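Local coordinates for MaoC domain protein dehydratase (PDB 4E3E) that catalyses the reversible dehydration of beta-methylmalyl-CoA to mesaconyl-CoA, a step of the glyoxylate assimilation cycle used to regenerate acetyl-CoA, at residues G17-H22 against T108-G113; A97-G102 against E137-Y142; R230-L235 against I247-H252; N263-A268 against V346-R351; A285-Y290 against T317-C322. All blocks are in the same frame, centred on the assembly; numbering follows the deposited sequence.

Contact 1 (G17-H22 against T108-G113)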
# COMPACT_ATOMS: atom_id res chain seq x y z
N GLY A 17 -30.58 -8.10 23.08
CA GLY A 17 -29.73 -8.88 23.98
C GLY A 17 -28.87 -9.95 23.32
O GLY A 17 -28.06 -10.59 24.00
N GLN A 18 -29.01 -10.16 22.01
CA GLN A 18 -28.16 -11.18 21.35
C GLN A 18 -26.71 -10.71 21.24
O GLN A 18 -26.44 -9.53 20.98
CB GLN A 18 -28.71 -11.59 19.97
CG GLN A 18 -28.31 -10.67 18.82
CD GLN A 18 -28.77 -11.17 17.47
OE1 GLN A 18 -29.59 -10.53 16.81
NE2 GLN A 18 -28.23 -12.31 17.03
N THR A 19 -25.79 -11.64 21.48
CA THR A 19 -24.36 -11.39 21.29
C THR A 19 -23.90 -12.06 20.00
O THR A 19 -24.13 -13.26 19.80
CB THR A 19 -23.55 -11.92 22.48
OG1 THR A 19 -23.97 -11.24 23.66
CG2 THR A 19 -22.05 -11.65 22.28
N ILE A 20 -23.27 -11.28 19.13
CA ILE A 20 -22.70 -11.80 17.90
C ILE A 20 -21.18 -11.82 18.01
O ILE A 20 -20.54 -10.79 18.27
CB ILE A 20 -23.11 -10.94 16.69
CG1 ILE A 20 -24.65 -10.87 16.58
CG2 ILE A 20 -22.49 -11.50 15.41
CD1 ILE A 20 -25.14 -9.84 15.58
N VAL A 21 -20.60 -13.01 17.81
CA VAL A 21 -19.14 -13.16 17.77
C VAL A 21 -18.69 -13.07 16.31
O VAL A 21 -19.03 -13.93 15.51
CB VAL A 21 -18.69 -14.51 18.40
CG1 VAL A 21 -17.17 -14.67 18.29
CG2 VAL A 21 -19.14 -14.59 19.85
N HIS A 22 -17.98 -12.02 15.97
CA HIS A 22 -17.56 -11.77 14.62
C HIS A 22 -16.41 -12.59 14.13
O HIS A 22 -15.54 -12.97 14.88
CB HIS A 22 -17.29 -10.28 14.42
CG HIS A 22 -18.44 -9.39 14.82
ND1 HIS A 22 -19.58 -9.39 14.17
CD2 HIS A 22 -18.58 -8.50 15.84
CE1 HIS A 22 -20.40 -8.53 14.73
NE2 HIS A 22 -19.80 -7.99 15.75
N THR A 108 -16.76 -8.58 19.32
CA THR A 108 -18.10 -9.11 19.53
C THR A 108 -19.02 -7.92 19.65
O THR A 108 -18.58 -6.85 20.09
CB THR A 108 -18.21 -9.94 20.82
OG1 THR A 108 -17.99 -9.07 21.93
CG2 THR A 108 -17.16 -11.05 20.85
N SER A 109 -20.27 -8.09 19.23
CA SER A 109 -21.29 -7.05 19.35
C SER A 109 -22.53 -7.59 20.06
O SER A 109 -22.94 -8.74 19.85
CB SER A 109 -21.71 -6.52 17.97
OG SER A 109 -20.63 -5.84 17.36
N LYS A 110 -23.12 -6.75 20.90
CA LYS A 110 -24.38 -7.07 21.56
C LYS A 110 -25.47 -6.09 21.12
O LYS A 110 -25.24 -4.90 21.06
CB LYS A 110 -24.21 -6.98 23.07
CG LYS A 110 -25.44 -7.42 23.84
CD LYS A 110 -25.15 -7.29 25.33
CE LYS A 110 -25.79 -8.41 26.07
NZ LYS A 110 -26.93 -7.93 26.91
N VAL A 111 -26.65 -6.61 20.80
CA VAL A 111 -27.78 -5.75 20.47
C VAL A 111 -28.38 -5.20 21.77
O VAL A 111 -28.81 -5.97 22.65
CB VAL A 111 -28.85 -6.50 19.65
CG1 VAL A 111 -30.02 -5.58 19.33
CG2 VAL A 111 -28.24 -7.06 18.38
N ILE A 112 -28.38 -3.88 21.89
CA ILE A 112 -28.85 -3.20 23.10
C ILE A 112 -30.04 -2.29 22.80
O ILE A 112 -30.55 -1.62 23.69
CB ILE A 112 -27.74 -2.38 23.79
CG1 ILE A 112 -27.22 -1.25 22.87
CG2 ILE A 112 -26.62 -3.30 24.29
CD1 ILE A 112 -26.38 -0.20 23.57
N GLY A 113 -30.47 -2.27 21.54
CA GLY A 113 -31.60 -1.44 21.16
C GLY A 113 -32.15 -1.77 19.79
O GLY A 113 -31.39 -2.14 18.89
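H22 reaches back over the strand pairing and meets S109 side chain to side chain: NE2 and OG sit 2.8 Å apart in a nearly straight hydrogen bond, with the hydroxyl in the plane of the imidazole at its edge. One ring face carries the carbonyl O of I20, 3.8 Å above the plane and toward the rim. H22 CG lies anti to its own carbonyl carbon (chi1 -54°), which folds the ring back along the chain toward S109. At the other end of the pairing, Q18 CG packs on V111 CG2 at 3.6 Å, the two side chains crossing obliquely. Q18 gets there with CG wedged between its backbone N and carbonyl carbon (chi1 84°), and its OE1 turns to the backbone of R15.

Between these two ends the backbones zip together. I20 N gives its hydrogen to S109 O at 2.7 Å and S109 N returns one to I20 O, while T19 and V21 sit opposite K110 and T108 in non-hydrogen-bonded pairs. V111 N bonds Q18 O, and beyond the strand G17 N still finds V111 O at 2.8 Å.

The second shell fixes the buried polar pair. D79 takes H22 ND1 and S129 bonds S109 OG, so both nitrogens of the imidazole are held and its rotation is set. Helix 65-80 covers the side bearing I20 and S109, whereas T19, V21, T108 and K110 line the other. This is antiparallel edge pairing, strand 19-27 on 104-116, at the rim of the MaoC-like hot dog sheet that wraps its long helix.

Contact 2 (A97-G102 against E137-Y142); sequences AVVYPG and EVVLEY
A97 and V139 meet where the loop after strand 84-95 leaves the hot dog fold's sheet and strand 138-149 turns a corner at a classic beta bulge, V139 and L140 both facing G131. The tight part is apolar. V99 CG2 presses on V139 CB at 3.7 Å, and the two valines cross at about a right angle. V139 CG1 lies anti to its own carbonyl carbon (chi1 -58°), which turns it to A97 O and V99 CG2. V68 of helix 65-80 also packs on V99.

Toward the exposed end the contact thins. E137 brings OE1 only to 4.1 Å from A97 CB, and that oxygen's polar partner is N133. Just one direct hydrogen bond joins the segments, A97 N to V138 O at 3.0 Å. Beyond V99 the loop leaves the strand. A97 and V98 belong to a stretch inferred by similarity to bind substrate, which this corner adjoins. Water 1 links the two backbones, donating to A97 O at 2.7 Å and to V139 O at 2.8 Å.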
# COMPACT_ATOMS: atom_id res chain seq x y z
N ALA A 97 -6.72 -0.87 26.64
CA ALA A 97 -5.30 -1.20 26.56
C ALA A 97 -4.69 -0.73 25.23
O ALA A 97 -5.35 -0.75 24.17
CB ALA A 97 -5.07 -2.69 26.76
N VAL A 98 -3.44 -0.29 25.30
CA VAL A 98 -2.65 0.06 24.12
C VAL A 98 -2.51 -1.16 23.20
O VAL A 98 -2.35 -2.30 23.67
CB VAL A 98 -1.25 0.57 24.53
CG1 VAL A 98 -0.39 0.90 23.33
CG2 VAL A 98 -1.39 1.79 25.42
N VAL A 99 -2.57 -0.91 21.90
CA VAL A 99 -2.36 -1.93 20.87
C VAL A 99 -0.98 -1.71 20.23
O VAL A 99 -0.65 -0.59 19.84
CB VAL A 99 -3.46 -1.83 19.79
CG1 VAL A 99 -3.31 -2.92 18.74
CG2 VAL A 99 -4.84 -1.95 20.45
N TYR A 100 -0.19 -2.78 20.14
CA TYR A 100 1.13 -2.75 19.52
C TYR A 100 1.17 -3.68 18.30
O TYR A 100 0.36 -4.63 18.23
CB TYR A 100 2.18 -3.24 20.54
CG TYR A 100 2.39 -2.31 21.72
CD1 TYR A 100 2.99 -1.05 21.55
CD2 TYR A 100 2.03 -2.70 23.01
CE1 TYR A 100 3.21 -0.21 22.63
CE2 TYR A 100 2.25 -1.86 24.11
CZ TYR A 100 2.83 -0.62 23.91
OH TYR A 100 3.05 0.22 24.97
N PRO A 101 2.10 -3.45 17.34
CA PRO A 101 2.32 -4.44 16.27
C PRO A 101 2.50 -5.82 16.86
O PRO A 101 3.23 -5.97 17.87
CB PRO A 101 3.65 -3.98 15.64
CG PRO A 101 3.69 -2.49 15.89
CD PRO A 101 3.01 -2.28 17.22
N GLY A 102 1.84 -6.82 16.27
CA GLY A 102 1.92 -8.19 16.77
C GLY A 102 0.70 -8.60 17.58
O GLY A 102 0.48 -9.79 17.80
N GLU A 137 -7.86 -8.48 26.93
CA GLU A 137 -8.02 -7.10 27.42
C GLU A 137 -8.79 -6.29 26.39
O GLU A 137 -8.52 -6.39 25.20
CB GLU A 137 -6.66 -6.44 27.64
CG GLU A 137 -5.75 -7.19 28.62
CD GLU A 137 -4.33 -6.62 28.67
OE1 GLU A 137 -3.66 -6.49 27.60
OE2 GLU A 137 -3.87 -6.30 29.78
N VAL A 138 -9.75 -5.48 26.85
CA VAL A 138 -10.51 -4.59 25.99
C VAL A 138 -9.59 -3.47 25.52
O VAL A 138 -8.94 -2.82 26.35
CB VAL A 138 -11.72 -4.02 26.76
CG1 VAL A 138 -12.44 -2.97 25.94
CG2 VAL A 138 -12.66 -5.16 27.20
N VAL A 139 -9.50 -3.28 24.21
CA VAL A 139 -8.69 -2.22 23.62
C VAL A 139 -9.61 -1.11 23.15
O VAL A 139 -9.18 0.04 22.99
CB VAL A 139 -7.79 -2.75 22.47
CG1 VAL A 139 -6.87 -3.87 22.99
CG2 VAL A 139 -8.63 -3.21 21.29
N LEU A 140 -10.88 -1.45 22.95
CA LEU A 140 -11.88 -0.50 22.51
C LEU A 140 -13.27 -1.06 22.73
O LEU A 140 -13.54 -2.24 22.45
CB LEU A 140 -11.70 -0.20 21.03
CG LEU A 140 -12.76 0.66 20.32
CD1 LEU A 140 -12.80 2.06 20.91
CD2 LEU A 140 -12.51 0.70 18.82
N GLU A 141 -14.15 -0.22 23.26
CA GLU A 141 -15.59 -0.49 23.24
C GLU A 141 -16.34 0.78 22.82
O GLU A 141 -15.88 1.89 23.09
CB GLU A 141 -16.08 -0.99 24.61
CG GLU A 141 -15.93 0.02 25.74
CD GLU A 141 -16.49 -0.48 27.05
OE1 GLU A 141 -17.54 -1.15 27.05
OE2 GLU A 141 -15.89 -0.21 28.10
N TYR A 142 -17.47 0.62 22.15
CA TYR A 142 -18.28 1.76 21.75
C TYR A 142 -19.70 1.29 21.45
O TYR A 142 -19.96 0.08 21.33
CB TYR A 142 -17.68 2.49 20.53
CG TYR A 142 -17.60 1.61 19.30
CD1 TYR A 142 -18.71 1.41 18.49
CD2 TYR A 142 -16.40 0.97 18.95
CE1 TYR A 142 -18.65 0.58 17.36
CE2 TYR A 142 -16.33 0.15 17.83
CZ TYR A 142 -17.46 -0.04 17.04
OH TYR A 142 -17.41 -0.86 15.94
O HOH W 1 -6.60 0.88 22.44

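Contact 3 (R230-L235 against I247-H252); sequences RVHFNL and IVYGGH
H232 lays its imidazole under Y249, whose CB rides over one ring face with 4.0 Å between CB and the ring centroid, a CH-pi contact. The tyrosine ring itself stands off to the side, presenting its edge to the imidazole face in an offset edge-to-face pair with the planes at 62°. This is the entry to the long helix 250-265 of the hot dog fold: Y249 is its N-cap residue, and the loop at 230-235 packs on the chain just before the first turn.

At its edge the same imidazole makes a hydrogen bond. ND1 of H232 donates to I247 O at 2.7 Å, with the oxygen in the ring plane. The bond arrives tilted 32° from the carbonyl plane. H232 CG is placed anti to the carbonyl carbon (chi1 -49°), swinging the ring onto the 247-249 chain.

Y249 sends its hydroxyl on to H70, and its side chain lies about 8 Å from that of N87, a substrate-binding residue by similarity. From the same loop, R230 forms a salt bridge with D209 of the second subunit. V231 CB also touches I247 CD1 at 4.1 Å, and their backbones are tied by I247 N donating to V231 O at 3.0 Å.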
# COMPACT_ATOMS: atom_id res chain seq x y z
N ARG A 230 -20.80 -2.96 0.59
CA ARG A 230 -20.78 -3.06 -0.88
C ARG A 230 -20.84 -1.72 -1.61
O ARG A 230 -20.38 -1.60 -2.76
CB ARG A 230 -21.89 -4.02 -1.34
CG ARG A 230 -21.68 -5.46 -0.85
CD ARG A 230 -22.95 -6.31 -0.75
NE ARG A 230 -22.55 -7.68 -0.40
CZ ARG A 230 -23.36 -8.67 -0.04
NH1 ARG A 230 -24.68 -8.49 0.05
NH2 ARG A 230 -22.84 -9.86 0.25
N VAL A 231 -21.40 -0.70 -0.95
CA VAL A 231 -21.42 0.66 -1.51
C VAL A 231 -20.00 1.22 -1.76
O VAL A 231 -19.85 2.13 -2.56
CB VAL A 231 -22.24 1.67 -0.65
CG1 VAL A 231 -23.73 1.31 -0.65
CG2 VAL A 231 -21.69 1.77 0.78
N HIS A 232 -19.00 0.71 -1.05
CA HIS A 232 -17.62 1.17 -1.24
C HIS A 232 -16.94 0.61 -2.47
O HIS A 232 -15.99 1.21 -3.00
CB HIS A 232 -16.76 0.84 -0.01
CG HIS A 232 -17.39 1.25 1.31
ND1 HIS A 232 -18.05 2.42 1.47
CD2 HIS A 232 -17.40 0.61 2.56
CE1 HIS A 232 -18.49 2.51 2.75
NE2 HIS A 232 -18.08 1.40 3.42
N PHE A 233 -17.41 -0.55 -2.95
CA PHE A 233 -16.60 -1.35 -3.88
C PHE A 233 -17.13 -1.50 -5.29
O PHE A 233 -16.34 -1.67 -6.23
CB PHE A 233 -16.37 -2.75 -3.30
CG PHE A 233 -15.52 -2.75 -2.05
CD1 PHE A 233 -14.15 -2.57 -2.13
CD2 PHE A 233 -16.10 -2.92 -0.81
CE1 PHE A 233 -13.36 -2.57 -0.98
CE2 PHE A 233 -15.33 -2.93 0.35
CZ PHE A 233 -13.96 -2.75 0.26
N ASN A 234 -18.45 -1.45 -5.43
CA ASN A 234 -19.13 -1.96 -6.61
C ASN A 234 -19.69 -0.86 -7.49
O ASN A 234 -20.81 -0.39 -7.29
CB ASN A 234 -20.24 -2.94 -6.21
CG ASN A 234 -20.76 -3.76 -7.37
OD1 ASN A 234 -20.82 -3.27 -8.50
ND2 ASN A 234 -21.14 -5.00 -7.09
N LEU A 235 -18.90 -0.48 -8.49
CA LEU A 235 -19.32 0.55 -9.43
C LEU A 235 -20.45 0.06 -10.32
O LEU A 235 -21.34 0.83 -10.66
CB LEU A 235 -18.13 1.03 -10.28
CG LEU A 235 -18.41 2.17 -11.29
CD1 LEU A 235 -18.97 3.41 -10.59
CD2 LEU A 235 -17.15 2.50 -12.09
N ILE A 247 -19.44 5.06 -2.54
CA ILE A 247 -19.46 5.94 -1.38
C ILE A 247 -18.26 5.63 -0.53
O ILE A 247 -17.94 4.46 -0.27
CB ILE A 247 -20.76 5.78 -0.56
CG1 ILE A 247 -21.98 6.10 -1.45
CG2 ILE A 247 -20.76 6.73 0.63
CD1 ILE A 247 -23.31 5.66 -0.87
N VAL A 248 -17.56 6.69 -0.11
CA VAL A 248 -16.38 6.54 0.73
C VAL A 248 -16.79 6.16 2.14
O VAL A 248 -17.68 6.79 2.73
CB VAL A 248 -15.51 7.83 0.74
CG1 VAL A 248 -14.35 7.71 1.74
CG2 VAL A 248 -14.99 8.14 -0.65
N TYR A 249 -16.15 5.13 2.67
CA TYR A 249 -16.29 4.76 4.06
C TYR A 249 -16.18 6.00 4.95
O TYR A 249 -15.15 6.71 4.93
CB TYR A 249 -15.18 3.75 4.42
CG TYR A 249 -15.03 3.43 5.88
CD1 TYR A 249 -16.15 3.17 6.69
CD2 TYR A 249 -13.74 3.34 6.48
CE1 TYR A 249 -15.99 2.87 8.05
CE2 TYR A 249 -13.60 3.04 7.82
CZ TYR A 249 -14.73 2.81 8.60
OH TYR A 249 -14.57 2.51 9.96
N GLY A 250 -17.22 6.25 5.74
CA GLY A 250 -17.23 7.39 6.67
C GLY A 250 -15.99 7.48 7.56
O GLY A 250 -15.47 8.57 7.82
N GLY A 251 -15.50 6.33 8.03
CA GLY A 251 -14.31 6.31 8.87
C GLY A 251 -13.04 6.77 8.15
O GLY A 251 -12.09 7.23 8.79
N HIS A 252 -13.02 6.63 6.82
CA HIS A 252 -11.92 7.18 6.01
C HIS A 252 -11.87 8.69 6.19
O HIS A 252 -10.79 9.27 6.31
CB HIS A 252 -12.10 6.80 4.54
CG HIS A 252 -10.89 7.10 3.66
ND1 HIS A 252 -9.77 6.37 3.70
CD2 HIS A 252 -10.72 8.04 2.63
CE1 HIS A 252 -8.88 6.85 2.80
NE2 HIS A 252 -9.47 7.86 2.12

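Contact 4 (N263-A268 against V346-R351); sequences NGLANA and VLMPRR
M348, present as selenomethionine, is the main bump of this contact. Its chain runs out straight, CG anti to the backbone N (chi1 178°), then bends at the selenium (chi3 -63°) and tucks the methyl CE against the turn formed by residues 265-268. CE comes to 3.5 Å from A268 N and 3.9 Å from A268 CB, and L265 CD2 lies 4.1 Å from CE. The leucine and selenomethionine side chains cross at about a right angle. The hollow that receives the methyl is thus made of a leucine branch, a backbone nitrogen and an alanine.

That nitrogen is already spoken for: A268 N donates to L265 O, closing a type I turn and holding the hollow's shape. A268 answers with a small bump of its own, CB fitting against V346, where CB and CG2 are both 3.8 Å away. The alanine methyl touches both V346 and M348 CE.

N267 meets the strand through its carbonyl O and its CB, the latter 4.0 Å from M348 CG. The carbonyl O points at the strand and sits 3.2 Å from P349 CD and 3.5 Å from M348 CG, and a CA-H...O contact from M348 CA reaches it too. A matching one runs from A268 CA to L347 O. The join is packing of this kind, without direct hydrogen bonds between the segments.

Here the weakly bonded C-terminal end of helix 250-265 runs off beside strand 338-349. Y199 touches both L265 and M348, L310 of strand 307-318 lies against V346 and M348, and L347 packs on strand 270-278.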
# COMPACT_ATOMS: atom_id res chain seq x y z
N ASN A 263 -1.98 19.91 11.69
CA ASN A 263 -1.73 21.32 11.51
C ASN A 263 -2.62 22.09 12.48
O ASN A 263 -3.73 22.51 12.12
CB ASN A 263 -2.00 21.76 10.06
CG ASN A 263 -1.52 23.17 9.79
OD1 ASN A 263 -0.72 23.71 10.55
ND2 ASN A 263 -2.01 23.79 8.70
N GLY A 264 -2.16 22.24 13.73
CA GLY A 264 -2.88 23.03 14.72
C GLY A 264 -3.16 22.28 16.01
O GLY A 264 -3.45 22.90 17.05
N LEU A 265 -3.08 20.95 15.94
CA LEU A 265 -3.25 20.10 17.13
C LEU A 265 -2.13 19.05 17.24
O LEU A 265 -2.38 17.93 17.69
CB LEU A 265 -4.63 19.43 17.12
CG LEU A 265 -5.81 20.36 17.44
CD1 LEU A 265 -7.13 19.76 16.98
CD2 LEU A 265 -5.85 20.70 18.94
N ALA A 266 -0.91 19.42 16.86
CA ALA A 266 0.22 18.48 16.81
C ALA A 266 0.50 17.75 18.13
O ALA A 266 0.90 16.59 18.12
CB ALA A 266 1.48 19.18 16.31
N ASN A 267 0.29 18.42 19.27
CA ASN A 267 0.57 17.77 20.56
C ASN A 267 -0.60 16.94 21.10
O ASN A 267 -0.49 16.35 22.19
CB ASN A 267 1.09 18.78 21.60
CG ASN A 267 2.54 19.17 21.34
OD1 ASN A 267 2.88 20.35 21.30
ND2 ASN A 267 3.39 18.17 21.13
N ALA A 268 -1.70 16.88 20.34
CA ALA A 268 -2.81 15.98 20.67
C ALA A 268 -2.37 14.56 20.30
O ALA A 268 -2.77 14.01 19.26
CB ALA A 268 -4.08 16.37 19.93
N VAL A 346 -8.92 14.05 23.16
CA VAL A 346 -7.50 13.80 22.94
C VAL A 346 -6.75 13.98 24.25
O VAL A 346 -7.23 14.65 25.18
CB VAL A 346 -6.91 14.74 21.88
CG1 VAL A 346 -7.58 14.50 20.52
CG2 VAL A 346 -7.07 16.21 22.30
N LEU A 347 -5.59 13.35 24.35
CA LEU A 347 -4.68 13.59 25.44
C LEU A 347 -3.58 14.51 24.92
O LEU A 347 -3.13 14.34 23.78
CB LEU A 347 -4.07 12.28 25.96
CG LEU A 347 -5.03 11.16 26.39
CD1 LEU A 347 -4.25 9.90 26.77
CD2 LEU A 347 -5.92 11.59 27.54
N MSE A 348 -3.15 15.48 25.74
CA MSE A 348 -2.06 16.40 25.36
C MSE A 348 -1.16 16.66 26.55
O MSE A 348 -1.64 16.88 27.66
CB MSE A 348 -2.69 17.71 24.87
CG MSE A 348 -1.62 18.73 24.49
SE MSE A 348 -2.40 20.31 23.59
CE MSE A 348 -3.20 19.62 21.91
N PRO A 349 0.18 16.67 26.33
CA PRO A 349 1.09 17.00 27.42
C PRO A 349 0.79 18.38 28.00
O PRO A 349 0.37 19.30 27.27
CB PRO A 349 2.46 17.02 26.75
CG PRO A 349 2.30 16.16 25.55
CD PRO A 349 0.90 16.40 25.07
N ARG A 350 1.01 18.51 29.30
CA ARG A 350 0.87 19.79 30.01
C ARG A 350 2.23 20.44 30.29
O ARG A 350 3.25 19.76 30.34
CB ARG A 350 0.14 19.58 31.33
CG ARG A 350 -1.31 19.18 31.17
CD ARG A 350 -1.99 18.98 32.52
NE ARG A 350 -1.80 20.11 33.43
CZ ARG A 350 -2.48 20.27 34.57
NH1 ARG A 350 -3.40 19.40 34.94
NH2 ARG A 350 -2.24 21.33 35.33
N ARG A 351 2.24 21.76 30.47
CA ARG A 351 3.48 22.44 30.84
C ARG A 351 3.90 22.07 32.26
O ARG A 351 3.06 21.94 33.15
CB ARG A 351 3.36 23.95 30.68
CG ARG A 351 4.70 24.67 30.75
CD ARG A 351 4.67 26.01 30.03
NE ARG A 351 4.60 25.84 28.59
CZ ARG A 351 3.56 26.19 27.84
NH1 ARG A 351 2.47 26.74 28.40
NH2 ARG A 351 3.62 25.99 26.54

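Contact 5 (A285-Y290 against T317-C322); sequences AGDTIY and TKDRPC
The Y290 ring has R320 CB over one face, 3.9 Å from the ring centroid in a CH-pi contact, displaced toward the rim. D319 N lies in plane at the ring edge. R320 was modelled in two conformers; in the one given here its side chain crosses that of Y290 at about a right angle, and NH1 goes on to a salt bridge with D206.

The carboxylates come next. D319 OD1 accepts from T288 N at 3.0 Å on its syn side, 26° out of the carboxylate plane, while D319 N donates to T288 O at 2.8 Å, so these two residues grip each other twice. K318 NZ makes a salt bridge to D287 OD2 at 2.8 Å, arriving from above the carboxylate plane, and NZ also bonds P282 O. D287 OD1 and D319 OD2 are 4.4 Å apart, and water 3 donates to both, probably easing their like charges. Water 2 joins G286 O, T288 OG1 and D319 OD1, and T288 OG1 also bonds the hydroxyl of T212.

Past these groups, two backbone bonds pair the strands, Y290 N to T317 O and T317 N to Y290 O, both 2.9 Å. The segments are the open end of the hairpin of strands 288-300 and 307-318. Strand 204-212 flanks it through I289, strand 338-349 through T317 and K318, and N234 of the third subunit bonds the Y290 hydroxyl.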
# COMPACT_ATOMS: atom_id res chain seq x y z
N ALA A 285 -14.96 9.82 -4.23
CA ALA A 285 -13.67 10.04 -4.89
C ALA A 285 -13.79 11.29 -5.72
O ALA A 285 -14.86 11.52 -6.31
CB ALA A 285 -13.31 8.86 -5.78
N GLY A 286 -12.75 12.12 -5.72
CA GLY A 286 -12.83 13.42 -6.40
C GLY A 286 -13.20 14.59 -5.50
O GLY A 286 -13.03 15.76 -5.87
N ASP A 287 -13.74 14.30 -4.32
CA ASP A 287 -13.98 15.33 -3.33
C ASP A 287 -12.67 15.70 -2.65
O ASP A 287 -11.86 14.82 -2.32
CB ASP A 287 -14.98 14.85 -2.28
CG ASP A 287 -16.41 14.75 -2.82
OD1 ASP A 287 -16.72 15.34 -3.88
OD2 ASP A 287 -17.24 14.06 -2.19
N THR A 288 -12.48 16.99 -2.40
CA THR A 288 -11.33 17.42 -1.58
C THR A 288 -11.74 17.73 -0.14
O THR A 288 -12.60 18.58 0.09
CB THR A 288 -10.64 18.64 -2.23
OG1 THR A 288 -10.31 18.31 -3.58
CG2 THR A 288 -9.37 19.05 -1.48
N ILE A 289 -11.12 17.04 0.82
CA ILE A 289 -11.52 17.13 2.21
C ILE A 289 -10.67 18.18 2.93
O ILE A 289 -9.42 18.15 2.85
CB ILE A 289 -11.38 15.77 2.95
CG1 ILE A 289 -12.24 14.67 2.28
CG2 ILE A 289 -11.74 15.92 4.42
CD1 ILE A 289 -13.69 15.07 1.99
N TYR A 290 -11.35 19.08 3.64
CA TYR A 290 -10.72 20.05 4.53
C TYR A 290 -11.26 19.83 5.93
O TYR A 290 -12.29 19.18 6.10
CB TYR A 290 -11.10 21.46 4.13
CG TYR A 290 -10.59 21.91 2.80
CD1 TYR A 290 -11.31 21.65 1.62
CD2 TYR A 290 -9.42 22.66 2.71
CE1 TYR A 290 -10.85 22.11 0.39
CE2 TYR A 290 -8.95 23.12 1.49
CZ TYR A 290 -9.67 22.84 0.34
OH TYR A 290 -9.19 23.30 -0.86
N THR A 317 -15.18 19.12 5.74
CA THR A 317 -15.98 19.66 4.67
C THR A 317 -15.40 19.25 3.35
O THR A 317 -14.26 18.90 3.27
CB THR A 317 -16.05 21.18 4.72
OG1 THR A 317 -14.75 21.73 4.66
CG2 THR A 317 -16.67 21.63 5.96
N LYS A 318 -16.19 19.30 2.31
CA LYS A 318 -15.68 19.05 1.00
C LYS A 318 -15.61 20.32 0.20
O LYS A 318 -16.52 21.09 0.20
CB LYS A 318 -16.46 17.98 0.25
CG LYS A 318 -17.93 18.23 0.09
CD LYS A 318 -18.49 17.42 -1.05
CE LYS A 318 -19.20 16.22 -0.52
NZ LYS A 318 -19.63 15.27 -1.56
N ASP A 319 -14.50 20.52 -0.46
CA ASP A 319 -14.34 21.59 -1.37
C ASP A 319 -14.66 22.91 -0.71
O ASP A 319 -15.38 23.70 -1.25
CB ASP A 319 -15.21 21.37 -2.59
CG ASP A 319 -14.89 20.09 -3.31
OD1 ASP A 319 -13.84 19.51 -3.12
OD2 ASP A 319 -15.72 19.65 -4.09
N ARG A 320 -14.12 23.11 0.48
CA ARG A 320 -14.45 24.21 1.40
C ARG A 320 -15.13 25.43 0.79
O ARG A 320 -14.59 26.07 -0.12
CB ARG A 320 -13.21 24.64 2.21
CG ARG A 320 -12.33 25.70 1.56
CD ARG A 320 -11.55 26.43 2.63
NE ARG A 320 -12.26 26.42 3.90
CZ ARG A 320 -11.79 26.93 5.03
NH1 ARG A 320 -10.59 27.51 5.05
NH2 ARG A 320 -12.51 26.88 6.14
N PRO A 321 -16.34 25.76 1.29
CA PRO A 321 -17.08 26.94 0.79
C PRO A 321 -16.48 28.27 1.28
O PRO A 321 -15.46 28.26 1.99
CB PRO A 321 -18.49 26.73 1.34
CG PRO A 321 -18.30 25.92 2.58
CD PRO A 321 -17.12 25.03 2.31
N CYS A 322 -17.07 29.38 0.88
CA CYS A 322 -16.56 30.69 1.25
C CYS A 322 -16.59 31.15 2.74
O CYS A 322 -15.57 31.58 3.25
CB CYS A 322 -17.17 31.72 0.30
SG CYS A 322 -17.41 31.06 -1.38
O HOH W 2 -12.20 18.36 -5.22
O HOH W 3 -16.22 17.51 -5.47

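In the fold
From the N terminus, contact 1 closes a long loop by setting edge strand 19-27 against 104-116. Contact 2 crosses it, since 97-102 falls inside that loop and 137-142 beyond; their centres are 19 Å apart, on the same sheet. Contact 3 follows in series, closing the short loop ahead of helix 250-265, whose other end enters contact 4. The loop closed by contact 4 encloses contact 5, the hairpin pairing of 288-300 with 307-318. Contacts 3 and 5 touch, V248 CG2 to A285 N at 3.9 Å, while contacts 1 and 5 lie on opposite sides of the chain's centre, spanning the antiparallel sheet.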